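Local coordinates for aspartokinase (Arabidopsis thaliana, PDB 2CDQ), which catalyses ATP-dependent phosphorylation of L-aspartate, the first step toward lysine, threonine, methionine and isoleucine, and binds lysine and S-adenosylmethionine as allosteric effectors, at residues V341-I346 against K418-I423; V374-E379 against V450-Q455. One frame throughout, in Å; residues are numbered along the deposited sequence.

Contact 1 (V341-I346 against K418-I423); sequences VTMLDI and KGRAII
Val341 and Arg420 form an antiparallel hydrogen-bonded pair just where the chain enters and leaves the first ACT sheet. Val341 N donates to Arg420 O at 2.8 Å, while Arg420 N returns a bond to Val341 O at 3.1 Å. The strands make just this one bridge, and their short axes run at 98° to each other; the chain turns a corner at Gly419, where phi is positive. The tight part is the buried side chain of Val341. Its CG1 meets CG1 of Ile422 at 3.9 Å, the isoleucine branch lying across the valine, and its CG2 lies 3.5 Å from the carbonyl carbon of Arg420 and 3.8 Å from Arg420 CB. The other end is looser and open to solvent: Lys418 and Thr342 leave the backbone next to each other in one direction, with Lys418 CG 4.1 Å from Thr342 OG1, and Lys418 NZ hydrogen-bonds Gln398 OE1. The Arg420 chain bends back at chi2 (-70°) and again at chi3, which lets NE donate to Lys418 O at 3.1 Å in the guanidinium plane and ties the side chain across its own corner; NH1 hydrogen-bonds Gln451 OE1. Among its neighbours, Met343 is backbone-bonded to Leu417 of strand 413-418, and Val341 and Ile422 both pack on Thr385 of strand 381-386. Ile422 also rests on strand 461-467, whereas Ala421 faces helix 468-483.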
ATOM      1  N   VAL A 341      15.075   4.713   7.799  1.00 57.48           N
ATOM      2  CA  VAL A 341      14.372   3.768   6.945  1.00 57.21           C
ATOM      3  C   VAL A 341      14.726   3.996   5.484  1.00 57.11           C
ATOM      4  O   VAL A 341      15.104   5.101   5.083  1.00 56.84           O
ATOM      5  CB  VAL A 341      12.829   3.797   7.148  1.00 57.39           C
ATOM      6  CG1 VAL A 341      12.474   3.457   8.596  1.00 57.14           C
ATOM      7  CG2 VAL A 341      12.224   5.147   6.722  1.00 57.23           C
ATOM      8  N   THR A 342      14.605   2.928   4.705  1.00 57.03           N
ATOM      9  CA  THR A 342      14.862   2.965   3.280  1.00 56.95           C
ATOM     10  C   THR A 342      13.528   2.922   2.547  1.00 56.90           C
ATOM     11  O   THR A 342      12.711   2.028   2.785  1.00 56.88           O
ATOM     12  CB  THR A 342      15.746   1.780   2.876  1.00 56.97           C
ATOM     13  OG1 THR A 342      17.003   1.886   3.556  1.00 56.92           O
ATOM     14  CG2 THR A 342      15.976   1.746   1.366  1.00 57.07           C
ATOM     15  N   MET A 343      13.313   3.901   1.671  1.00 56.83           N
ATOM     16  CA  MET A 343      12.070   4.014   0.913  1.00 56.95           C
ATOM     17  C   MET A 343      12.294   3.710  -0.557  1.00 57.24           C
ATOM     18  O   MET A 343      13.303   4.121  -1.135  1.00 57.33           O
ATOM     19  CB  MET A 343      11.463   5.414   1.077  1.00 56.91           C
ATOM     20  CG  MET A 343      10.294   5.708   0.143  1.00 56.12           C
ATOM     21  SD  MET A 343       9.385   7.213   0.536  1.00 56.00           S
ATOM     22  CE  MET A 343      10.555   8.495   0.091  1.00 54.45           C
ATOM     23  N   LEU A 344      11.346   2.985  -1.152  1.00 57.59           N
ATOM     24  CA  LEU A 344      11.376   2.677  -2.582  1.00 57.87           C
ATOM     25  C   LEU A 344      10.155   3.213  -3.297  1.00 58.17           C
ATOM     26  O   LEU A 344       9.047   3.153  -2.768  1.00 58.38           O
ATOM     27  CB  LEU A 344      11.493   1.171  -2.833  1.00 57.75           C
ATOM     28  CG  LEU A 344      12.895   0.578  -2.681  1.00 57.38           C
ATOM     29  CD1 LEU A 344      12.994  -0.124  -1.348  1.00 57.25           C
ATOM     30  CD2 LEU A 344      13.190  -0.386  -3.809  1.00 56.88           C
ATOM     31  N   ASP A 345      10.373   3.735  -4.502  1.00 58.45           N
ATOM     32  CA  ASP A 345       9.297   4.221  -5.360  1.00 58.62           C
ATOM     33  C   ASP A 345       9.269   3.431  -6.667  1.00 58.49           C
ATOM     34  O   ASP A 345      10.289   3.292  -7.344  1.00 58.67           O
ATOM     35  CB  ASP A 345       9.478   5.714  -5.634  1.00 58.83           C
ATOM     36  CG  ASP A 345       8.370   6.294  -6.492  1.00 59.75           C
ATOM     37  OD1 ASP A 345       7.179   6.072  -6.181  1.00 60.54           O
ATOM     38  OD2 ASP A 345       8.696   6.991  -7.476  1.00 60.39           O
ATOM     39  N   ILE A 346       8.095   2.913  -7.011  1.00 58.21           N
ATOM     40  CA  ILE A 346       7.941   2.031  -8.165  1.00 58.06           C
ATOM     41  C   ILE A 346       6.846   2.586  -9.081  1.00 58.35           C
ATOM     42  O   ILE A 346       5.655   2.423  -8.802  1.00 58.58           O
ATOM     43  CB  ILE A 346       7.603   0.580  -7.705  1.00 57.86           C
ATOM     44  CG1 ILE A 346       8.730   0.014  -6.839  1.00 57.28           C
ATOM     45  CG2 ILE A 346       7.343  -0.345  -8.889  1.00 57.64           C
ATOM     46  CD1 ILE A 346       8.275  -1.046  -5.875  1.00 56.59           C
ATOM     47  N   LYS A 418      17.520   6.466   0.707  1.00 58.46           N
ATOM     48  CA  LYS A 418      17.998   6.149   2.044  1.00 57.81           C
ATOM     49  C   LYS A 418      17.803   7.328   2.990  1.00 57.15           C
ATOM     50  O   LYS A 418      17.412   8.419   2.571  1.00 57.11           O
ATOM     51  CB  LYS A 418      19.471   5.722   1.997  1.00 58.09           C
ATOM     52  CG  LYS A 418      19.687   4.267   1.554  1.00 58.63           C
ATOM     53  CD  LYS A 418      21.163   3.922   1.334  1.00 59.67           C
ATOM     54  CE  LYS A 418      21.636   4.302  -0.070  1.00 60.26           C
ATOM     55  NZ  LYS A 418      22.978   3.728  -0.390  1.00 60.36           N
ATOM     56  N   GLY A 419      18.049   7.093   4.273  1.00 56.51           N
ATOM     57  CA  GLY A 419      18.032   8.158   5.267  1.00 55.74           C
ATOM     58  C   GLY A 419      16.721   8.891   5.456  1.00 55.21           C
ATOM     59  O   GLY A 419      16.720  10.105   5.656  1.00 55.12           O
ATOM     60  N   ARG A 420      15.610   8.155   5.386  1.00 54.96           N
ATOM     61  CA  ARG A 420      14.288   8.684   5.777  1.00 54.51           C
ATOM     62  C   ARG A 420      13.917   8.205   7.182  1.00 53.94           C
ATOM     63  O   ARG A 420      14.665   7.459   7.812  1.00 53.80           O
ATOM     64  CB  ARG A 420      13.177   8.281   4.786  1.00 54.50           C
ATOM     65  CG  ARG A 420      13.518   8.412   3.308  1.00 54.40           C
ATOM     66  CD  ARG A 420      13.645   9.852   2.856  1.00 54.79           C
ATOM     67  NE  ARG A 420      14.837   9.993   2.022  1.00 56.66           N
ATOM     68  CZ  ARG A 420      14.982  10.862   1.026  1.00 56.62           C
ATOM     69  NH1 ARG A 420      14.003  11.693   0.701  1.00 56.58           N
ATOM     70  NH2 ARG A 420      16.116  10.888   0.345  1.00 57.02           N
ATOM     71  N   ALA A 421      12.753   8.633   7.660  1.00 53.32           N
ATOM     72  CA  ALA A 421      12.256   8.233   8.973  1.00 52.55           C
ATOM     73  C   ALA A 421      10.739   8.281   8.971  1.00 52.05           C
ATOM     74  O   ALA A 421      10.149   9.067   8.224  1.00 52.01           O
ATOM     75  CB  ALA A 421      12.817   9.146  10.057  1.00 52.51           C
ATOM     76  N   ILE A 422      10.119   7.442   9.805  1.00 51.44           N
ATOM     77  CA  ILE A 422       8.662   7.398   9.940  1.00 50.80           C
ATOM     78  C   ILE A 422       8.230   8.011  11.269  1.00 50.92           C
ATOM     79  O   ILE A 422       8.700   7.595  12.325  1.00 51.16           O
ATOM     80  CB  ILE A 422       8.105   5.948   9.923  1.00 50.60           C
ATOM     81  CG1 ILE A 422       8.888   5.024   8.968  1.00 49.60           C
ATOM     82  CG2 ILE A 422       6.591   5.957   9.679  1.00 50.67           C
ATOM     83  CD1 ILE A 422       8.216   4.704   7.670  1.00 47.01           C
ATOM     84  N   ILE A 423       7.342   9.000  11.219  1.00 50.83           N
ATOM     85  CA  ILE A 423       6.619   9.439  12.413  1.00 50.60           C
ATOM     86  C   ILE A 423       5.230   8.815  12.353  1.00 51.09           C
ATOM     87  O   ILE A 423       4.493   9.014  11.389  1.00 51.13           O
ATOM     88  CB  ILE A 423       6.517  10.990  12.515  1.00 50.51           C
ATOM     89  CG1 ILE A 423       7.902  11.604  12.724  1.00 49.67           C
ATOM     90  CG2 ILE A 423       5.559  11.421  13.643  1.00 49.05           C
ATOM     91  CD1 ILE A 423       7.978  13.069  12.353  1.00 48.41           C
TER

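Contact 2 (V374-E379 against V450-Q455); sequences VVATSE and VQMISQ
CG of Met452 and OG of Ser454 both stand anti to their own backbone N, with chi1 of 177° and -177°, and this carries the two side chains to strand 374-378; the methionine chain stays extended beyond CG. The strands belong to the antiparallel sheets of the two ACT domains, of which 372-378 and 452-455 are outermost strands within the chain, and they cross at 107° without any backbone pairing. Met452 and Val374 lie antiparallel alongside one another, and the methionine's terminal methyl does the touching: CE sits 3.8 Å from Val374 CG1 and 3.8 Å from Ala376 CB, and close to the peptide that joins Val375 to Ala376. Ala376 CB lies 3.6 Å from Ile453 O. Val374 CG1 in turn packs against Ser454 CB at 3.7 Å. All six touching residues are buried, and the second subunit closes over them: Ile453 and Gln455 pair antiparallel with one of its strands, so that this sheet runs on across the dimer interface, and Thr377 OG1 bonds Val375 N of the second subunit. Further along segment 374-379, Ser378 O accepts a hydrogen bond from the side-chain amine of a bound lysine, which places the contact beside an allosteric effector site. The polar link between the sheets is made by Ser454, whose buried hydroxyl is gripped by two bonds: it receives one from Thr377 N of the second subunit, while OG donates to Val375 O at 2.8 Å, tilted from the carbonyl plane.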
ATOM      1  N   VAL A 374       5.798   0.037   5.460  1.00 53.83           N
ATOM      2  CA  VAL A 374       4.726   0.967   5.101  1.00 53.11           C
ATOM      3  C   VAL A 374       4.514   0.967   3.579  1.00 52.85           C
ATOM      4  O   VAL A 374       5.480   0.857   2.820  1.00 53.14           O
ATOM      5  CB  VAL A 374       5.056   2.387   5.627  1.00 52.95           C
ATOM      6  CG1 VAL A 374       3.996   3.395   5.237  1.00 52.40           C
ATOM      7  CG2 VAL A 374       5.226   2.352   7.131  1.00 52.57           C
ATOM      8  N   VAL A 375       3.257   1.059   3.142  1.00 52.13           N
ATOM      9  CA  VAL A 375       2.927   1.070   1.707  1.00 51.46           C
ATOM     10  C   VAL A 375       1.887   2.151   1.394  1.00 51.69           C
ATOM     11  O   VAL A 375       0.943   2.368   2.162  1.00 51.43           O
ATOM     12  CB  VAL A 375       2.423  -0.319   1.190  1.00 51.04           C
ATOM     13  CG1 VAL A 375       1.907  -0.228  -0.241  1.00 50.25           C
ATOM     14  CG2 VAL A 375       3.518  -1.368   1.263  1.00 50.91           C
ATOM     15  N   ALA A 376       2.089   2.830   0.266  1.00 51.88           N
ATOM     16  CA  ALA A 376       1.123   3.779  -0.278  1.00 52.33           C
ATOM     17  C   ALA A 376       1.150   3.698  -1.798  1.00 52.53           C
ATOM     18  O   ALA A 376       2.032   3.052  -2.369  1.00 52.61           O
ATOM     19  CB  ALA A 376       1.432   5.190   0.189  1.00 52.47           C
ATOM     20  N   THR A 377       0.189   4.347  -2.449  1.00 52.60           N
ATOM     21  CA  THR A 377       0.062   4.268  -3.902  1.00 52.52           C
ATOM     22  C   THR A 377      -0.312   5.604  -4.512  1.00 53.09           C
ATOM     23  O   THR A 377      -0.749   6.511  -3.808  1.00 53.39           O
ATOM     24  CB  THR A 377      -1.041   3.281  -4.302  1.00 52.24           C
ATOM     25  OG1 THR A 377      -2.212   3.553  -3.530  1.00 50.49           O
ATOM     26  CG2 THR A 377      -0.598   1.839  -4.071  1.00 52.02           C
ATOM     27  N   SER A 378      -0.123   5.715  -5.824  1.00 53.44           N
ATOM     28  CA  SER A 378      -0.788   6.737  -6.635  1.00 54.00           C
ATOM     29  C   SER A 378      -1.369   6.035  -7.872  1.00 54.35           C
ATOM     30  O   SER A 378      -1.283   4.805  -7.981  1.00 54.71           O
ATOM     31  CB  SER A 378       0.173   7.866  -7.017  1.00 53.94           C
ATOM     32  OG  SER A 378       0.953   7.532  -8.155  1.00 54.40           O
ATOM     33  N   GLU A 379      -1.952   6.795  -8.798  1.00 54.53           N
ATOM     34  CA  GLU A 379      -2.584   6.195  -9.987  1.00 54.74           C
ATOM     35  C   GLU A 379      -1.617   5.367 -10.829  1.00 54.59           C
ATOM     36  O   GLU A 379      -2.025   4.394 -11.457  1.00 54.82           O
ATOM     37  CB  GLU A 379      -3.267   7.251 -10.871  1.00 54.88           C
ATOM     38  CG  GLU A 379      -4.233   8.196 -10.148  1.00 55.75           C
ATOM     39  CD  GLU A 379      -5.499   7.520  -9.638  1.00 57.39           C
ATOM     40  OE1 GLU A 379      -5.815   6.387 -10.068  1.00 58.25           O
ATOM     41  OE2 GLU A 379      -6.187   8.139  -8.797  1.00 58.10           O
ATOM     42  N   VAL A 450       5.858  16.253   4.351  1.00 48.94           N
ATOM     43  CA  VAL A 450       5.829  14.805   4.464  1.00 48.69           C
ATOM     44  C   VAL A 450       5.931  14.203   3.074  1.00 48.55           C
ATOM     45  O   VAL A 450       5.182  14.583   2.172  1.00 48.60           O
ATOM     46  CB  VAL A 450       4.536  14.335   5.165  1.00 48.79           C
ATOM     47  CG1 VAL A 450       4.396  12.830   5.094  1.00 49.01           C
ATOM     48  CG2 VAL A 450       4.523  14.807   6.617  1.00 48.47           C
ATOM     49  N   GLN A 451       6.862  13.268   2.907  1.00 48.57           N
ATOM     50  CA  GLN A 451       7.109  12.644   1.603  1.00 48.68           C
ATOM     51  C   GLN A 451       6.130  11.526   1.251  1.00 48.67           C
ATOM     52  O   GLN A 451       5.887  11.267   0.074  1.00 48.60           O
ATOM     53  CB  GLN A 451       8.534  12.108   1.521  1.00 48.77           C
ATOM     54  CG  GLN A 451       9.612  13.176   1.492  1.00 48.75           C
ATOM     55  CD  GLN A 451      10.953  12.614   1.894  1.00 49.53           C
ATOM     56  OE1 GLN A 451      11.474  11.702   1.251  1.00 49.54           O
ATOM     57  NE2 GLN A 451      11.514  13.138   2.982  1.00 50.03           N
ATOM     58  N   MET A 452       5.571  10.876   2.270  1.00 48.56           N
ATOM     59  CA  MET A 452       4.686   9.738   2.067  1.00 48.70           C
ATOM     60  C   MET A 452       3.728   9.629   3.249  1.00 48.84           C
ATOM     61  O   MET A 452       4.158   9.700   4.403  1.00 49.47           O
ATOM     62  CB  MET A 452       5.524   8.461   1.905  1.00 48.61           C
ATOM     63  CG  MET A 452       4.758   7.160   1.765  1.00 48.76           C
ATOM     64  SD  MET A 452       5.878   5.806   1.329  1.00 50.09           S
ATOM     65  CE  MET A 452       4.838   4.389   1.656  1.00 49.10           C
ATOM     66  N   ILE A 453       2.434   9.480   2.960  1.00 48.46           N
ATOM     67  CA  ILE A 453       1.413   9.344   4.005  1.00 48.10           C
ATOM     68  C   ILE A 453       0.678   8.011   3.832  1.00 48.28           C
ATOM     69  O   ILE A 453       0.406   7.591   2.702  1.00 48.32           O
ATOM     70  CB  ILE A 453       0.405  10.539   4.008  1.00 47.95           C
ATOM     71  CG1 ILE A 453       1.139  11.881   3.915  1.00 47.28           C
ATOM     72  CG2 ILE A 453      -0.463  10.524   5.270  1.00 47.64           C
ATOM     73  CD1 ILE A 453       0.290  13.032   3.416  1.00 45.72           C
ATOM     74  N   SER A 454       0.376   7.338   4.944  1.00 48.24           N
ATOM     75  CA  SER A 454      -0.314   6.048   4.886  1.00 48.49           C
ATOM     76  C   SER A 454      -1.155   5.734   6.123  1.00 48.73           C
ATOM     77  O   SER A 454      -0.623   5.510   7.214  1.00 48.86           O
ATOM     78  CB  SER A 454       0.683   4.916   4.606  1.00 48.37           C
ATOM     79  OG  SER A 454       0.031   3.664   4.480  1.00 48.42           O
ATOM     80  N   GLN A 455      -2.474   5.728   5.937  1.00 49.00           N
ATOM     81  CA  GLN A 455      -3.420   5.310   6.971  1.00 49.36           C
ATOM     82  C   GLN A 455      -4.393   4.290   6.405  1.00 49.24           C
ATOM     83  O   GLN A 455      -4.999   4.519   5.362  1.00 49.49           O
ATOM     84  CB  GLN A 455      -4.196   6.504   7.527  1.00 49.52           C
ATOM     85  CG  GLN A 455      -5.296   6.117   8.513  1.00 50.64           C
ATOM     86  CD  GLN A 455      -6.055   7.313   9.044  1.00 53.30           C
ATOM     87  OE1 GLN A 455      -5.493   8.172   9.722  1.00 54.84           O
ATOM     88  NE2 GLN A 455      -7.345   7.371   8.746  1.00 54.57           N
TER

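Both contacts join the same two antiparallel ACT sheets, one holding strands 341-347 and 372-378, the other 420-427 and 452-455, and in each the strands cross near a right angle. Contact 1 is partly buried and lies at the chain's corner; a pair of backbone bonds and the buried Val341 side chain hold it, and its lysine end meets solvent. Contact 2 is wholly buried and relies on methyl groups and one serine hydroxyl. Both touch the second subunit, contact 2 far more extensively. Their centres are about 11 Å apart and, besides the arginine-glutamine tie, Ile422 CD1 packs on Val374 CG2 and the sulfurs of Met343 and Met452 lie side by side.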